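Local coordinates for Thiol:disulfide interchange protein DsbL (Escherichia coli, PDB 3C7M) that forms disulfide bonds in the periplasm by passing its own redox-active disulfide to substrates, working with DsbI to oxidise the arylsulfate sulfotransferase AssT, at residues V71-D79 and S91-Y100. Sequence-based numbering, arbitrary orientation.
Sequences VFAVLINKD and SQFKKAKFAY
Asp-79 of helix 65-81 holds the first turn of helix 92-106, a worked example of how a carboxylate can tie two helices together in the helical domain inserted into the thioredoxin fold of DsbA-like proteins; the segments 71-79 and 92-100 run nearly antiparallel, their axes at 153°. Asp-79 OD1 accepts from Gln-92 N through its syn lone pair at 3.0 Å, and Asp-79 OD2 from Phe-93 N on the syn side at 2.9 Å. OD2 also receives the hydroxyl of the N-cap Ser-91, which comes from above the carboxylate plane and itself accepts from Lys-94 N. The bonds fix the carboxylate's rotation, and its negative charge at a helix N-terminus probably interacts favourably with the dipole. Farther out, Gln-92 OE1 accepts from Lys-78 NZ and from a water that also donates to Asp-79 OD1, while Gln-92 NE2 donates to Ala-128 O.

Behind this polar end comes an aromatic cluster. Phe-93 packs knobs-into-holes among Phe-72, Leu-75, Ile-76 and Asp-79; a chi1 of 163°, which turns CG away from the backbone N, swings its ring toward Phe-72. The two rings form an offset edge-to-face (T-shaped) pair, the edge of Phe-93 toward the face of Phe-72, planes at 80°, and Ile-76 CG1 covers one face of Phe-93. Phe-72 in turn fills a hole lined by Phe-93, Ala-96, Lys-97 and Tyr-100, and continues edge-to-face to His-57.

Aliphatic contacts close the interface, with Leu-75 CD1 pressed to 3.4 Å from Ala-96 CB, closer than usual van der Waals contact.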
loop_
_atom_site.group_PDB
_atom_site.type_symbol
_atom_site.label_atom_id
_atom_site.label_comp_id
_atom_site.label_asym_id
_atom_site.label_seq_id
_atom_site.Cartn_x
_atom_site.Cartn_y
_atom_site.Cartn_z
ATOM N N VAL A 71 -7.151 4.955 -7.997
ATOM C CA VAL A 71 -7.745 5.695 -6.883
ATOM C C VAL A 71 -6.679 5.970 -5.822
ATOM O O VAL A 71 -6.525 7.101 -5.365
ATOM C CB VAL A 71 -8.966 4.945 -6.297
ATOM C CG1 VAL A 71 -9.416 5.572 -4.990
ATOM C CG2 VAL A 71 -10.121 4.927 -7.314
ATOM N N PHE A 72 -5.921 4.940 -5.454
ATOM C CA PHE A 72 -4.898 5.104 -4.422
ATOM C C PHE A 72 -3.784 6.058 -4.840
ATOM O O PHE A 72 -3.337 6.856 -4.021
ATOM C CB PHE A 72 -4.299 3.761 -3.999
ATOM C CG PHE A 72 -5.282 2.805 -3.364
ATOM C CD1 PHE A 72 -6.350 3.260 -2.578
ATOM C CD2 PHE A 72 -5.101 1.435 -3.517
ATOM C CE1 PHE A 72 -7.242 2.356 -1.995
ATOM C CE2 PHE A 72 -5.984 0.523 -2.929
ATOM C CZ PHE A 72 -7.045 0.980 -2.162
ATOM N N ALA A 73 -3.346 5.981 -6.102
ATOM C CA ALA A 73 -2.296 6.879 -6.597
ATOM C C ALA A 73 -2.764 8.327 -6.542
ATOM O O ALA A 73 -2.017 9.223 -6.132
ATOM C CB ALA A 73 -1.870 6.505 -8.019
ATOM N N VAL A 74 -4.009 8.557 -6.941
ATOM C CA VAL A 74 -4.563 9.915 -6.882
ATOM C C VAL A 74 -4.598 10.406 -5.435
ATOM O O VAL A 74 -4.122 11.503 -5.126
ATOM C CB VAL A 74 -5.956 9.990 -7.539
ATOM C CG1 VAL A 74 -6.698 11.256 -7.104
ATOM C CG2 VAL A 74 -5.816 9.937 -9.061
ATOM N N LEU A 75 -5.120 9.578 -4.536
ATOM C CA LEU A 75 -5.347 10.039 -3.168
ATOM C C LEU A 75 -4.064 10.182 -2.361
ATOM O O LEU A 75 -3.949 11.106 -1.562
ATOM C CB LEU A 75 -6.374 9.159 -2.450
ATOM C CG LEU A 75 -7.758 9.138 -3.118
ATOM C CD1 LEU A 75 -8.665 8.131 -2.446
ATOM C CD2 LEU A 75 -8.418 10.531 -3.160
ATOM N N ILE A 76 -3.101 9.291 -2.589
ATOM C CA ILE A 76 -1.785 9.413 -1.939
ATOM C C ILE A 76 -1.099 10.704 -2.356
ATOM O O ILE A 76 -0.568 11.426 -1.519
ATOM C CB ILE A 76 -0.871 8.188 -2.210
ATOM C CG1 ILE A 76 -1.354 7.011 -1.376
ATOM C CG2 ILE A 76 0.587 8.498 -1.835
ATOM C CD1 ILE A 76 -0.757 5.677 -1.792
ATOM N N ASN A 77 -1.119 10.995 -3.648
ATOM C CA ASN A 77 -0.527 12.241 -4.135
ATOM C C ASN A 77 -1.207 13.488 -3.579
ATOM O O ASN A 77 -0.532 14.452 -3.214
ATOM C CB ASN A 77 -0.445 12.238 -5.657
ATOM C CG ASN A 77 0.784 11.490 -6.158
ATOM O OD1 ASN A 77 1.903 12.018 -6.122
ATOM N ND2 ASN A 77 0.590 10.247 -6.601
ATOM N N LYS A 78 -2.532 13.450 -3.476
ATOM C CA LYS A 78 -3.272 14.546 -2.862
ATOM C C LYS A 78 -2.897 14.716 -1.385
ATOM O O LYS A 78 -2.569 15.828 -0.955
ATOM C CB LYS A 78 -4.775 14.352 -3.035
ATOM C CG LYS A 78 -5.574 15.608 -2.773
ATOM C CD LYS A 78 -7.012 15.411 -3.194
ATOM C CE LYS A 78 -7.832 16.678 -3.015
ATOM N NZ LYS A 78 -8.123 16.951 -1.590
ATOM N N ASP A 79 -2.918 13.623 -0.617
ATOM C CA ASP A 79 -2.553 13.676 0.812
ATOM C C ASP A 79 -1.131 14.218 1.002
ATOM O O ASP A 79 -0.902 15.117 1.820
ATOM C CB ASP A 79 -2.671 12.296 1.478
ATOM C CG ASP A 79 -4.114 11.837 1.662
ATOM O OD1 ASP A 79 -5.039 12.677 1.727
ATOM O OD2 ASP A 79 -4.311 10.604 1.760
ATOM N N SER A 91 -6.705 11.668 6.169
ATOM C CA SER A 91 -6.137 11.075 4.947
ATOM C C SER A 91 -7.228 10.494 4.057
ATOM O O SER A 91 -7.986 9.612 4.479
ATOM C CB SER A 91 -5.096 10.005 5.278
ATOM O OG SER A 91 -4.792 9.182 4.152
ATOM N N GLN A 92 -7.315 11.010 2.837
ATOM C CA GLN A 92 -8.271 10.499 1.858
ATOM C C GLN A 92 -7.895 9.092 1.392
ATOM O O GLN A 92 -8.769 8.245 1.192
ATOM C CB GLN A 92 -8.408 11.469 0.688
ATOM C CG GLN A 92 -9.125 12.760 1.085
ATOM C CD GLN A 92 -9.270 13.724 -0.072
ATOM O OE1 GLN A 92 -8.317 14.406 -0.450
ATOM N NE2 GLN A 92 -10.472 13.795 -0.636
ATOM N N PHE A 93 -6.598 8.836 1.242
ATOM C CA PHE A 93 -6.136 7.491 0.892
ATOM C C PHE A 93 -6.609 6.485 1.935
ATOM O O PHE A 93 -7.163 5.441 1.587
ATOM C CB PHE A 93 -4.611 7.441 0.751
ATOM C CG PHE A 93 -4.044 6.047 0.805
ATOM C CD1 PHE A 93 -4.201 5.178 -0.271
ATOM C CD2 PHE A 93 -3.361 5.601 1.932
ATOM C CE1 PHE A 93 -3.683 3.896 -0.234
ATOM C CE2 PHE A 93 -2.832 4.316 1.982
ATOM C CZ PHE A 93 -2.996 3.457 0.896
ATOM N N LYS A 94 -6.393 6.804 3.212
ATOM C CA LYS A 94 -6.788 5.918 4.298
ATOM C C LYS A 94 -8.282 5.588 4.236
ATOM O O LYS A 94 -8.682 4.428 4.380
ATOM C CB LYS A 94 -6.435 6.545 5.641
ATOM C CG LYS A 94 -6.762 5.661 6.812
ATOM C CD LYS A 94 -6.212 6.227 8.110
ATOM C CE LYS A 94 -6.870 5.539 9.290
ATOM N NZ LYS A 94 -6.125 5.846 10.546
ATOM N N LYS A 95 -9.095 6.605 3.980
ATOM C CA LYS A 95 -10.537 6.417 3.912
ATOM C C LYS A 95 -10.921 5.485 2.770
ATOM O O LYS A 95 -11.727 4.567 2.956
ATOM C CB LYS A 95 -11.239 7.763 3.765
ATOM C CG LYS A 95 -11.150 8.627 5.015
ATOM C CD LYS A 95 -11.821 9.973 4.817
ATOM C CE LYS A 95 -11.693 10.845 6.061
ATOM N NZ LYS A 95 -12.294 12.194 5.820
ATOM N N ALA A 96 -10.344 5.717 1.592
ATOM C CA ALA A 96 -10.629 4.852 0.452
ATOM C C ALA A 96 -10.148 3.424 0.689
ATOM O O ALA A 96 -10.866 2.464 0.386
ATOM C CB ALA A 96 -10.018 5.412 -0.826
ATOM N N LYS A 97 -8.938 3.284 1.237
ATOM C CA LYS A 97 -8.352 1.965 1.463
ATOM C C LYS A 97 -9.231 1.121 2.378
ATOM O O LYS A 97 -9.541 -0.025 2.068
ATOM C CB LYS A 97 -6.941 2.092 2.036
ATOM C CG LYS A 97 -6.269 0.749 2.319
ATOM C CD LYS A 97 -4.846 0.901 2.884
ATOM C CE LYS A 97 -4.794 1.826 4.085
ATOM N NZ LYS A 97 -3.543 1.638 4.903
ATOM N N PHE A 98 -9.670 1.703 3.486
ATOM C CA PHE A 98 -10.506 0.931 4.392
ATOM C C PHE A 98 -11.913 0.696 3.870
ATOM O O PHE A 98 -12.523 -0.334 4.196
ATOM C CB PHE A 98 -10.468 1.490 5.809
ATOM C CG PHE A 98 -9.222 1.106 6.540
ATOM C CD1 PHE A 98 -9.058 -0.195 7.015
ATOM C CD2 PHE A 98 -8.192 2.018 6.707
ATOM C CE1 PHE A 98 -7.892 -0.568 7.664
ATOM C CE2 PHE A 98 -7.029 1.654 7.371
ATOM C CZ PHE A 98 -6.886 0.363 7.855
ATOM N N ALA A 99 -12.406 1.611 3.036
ATOM C CA ALA A 99 -13.700 1.409 2.388
ATOM C C ALA A 99 -13.645 0.195 1.463
ATOM O O ALA A 99 -14.581 -0.613 1.439
ATOM C CB ALA A 99 -14.120 2.648 1.622
ATOM N N TYR A 100 -12.556 0.063 0.704
ATOM C CA TYR A 100 -12.401 -1.098 -0.173
ATOM C C TYR A 100 -12.220 -2.385 0.606
ATOM O O TYR A 100 -12.799 -3.402 0.250
ATOM C CB TYR A 100 -11.248 -0.915 -1.169
ATOM C CG TYR A 100 -11.590 0.040 -2.286
ATOM C CD1 TYR A 100 -12.739 -0.137 -3.055
ATOM C CD2 TYR A 100 -10.760 1.115 -2.580
ATOM C CE1 TYR A 100 -13.057 0.748 -4.091
ATOM C CE2 TYR A 100 -11.064 1.998 -3.602
ATOM C CZ TYR A 100 -12.214 1.809 -4.361
ATOM O OH TYR A 100 -12.508 2.699 -5.376
HETATM O O HOH W 1 -6.149 14.996 1.014
#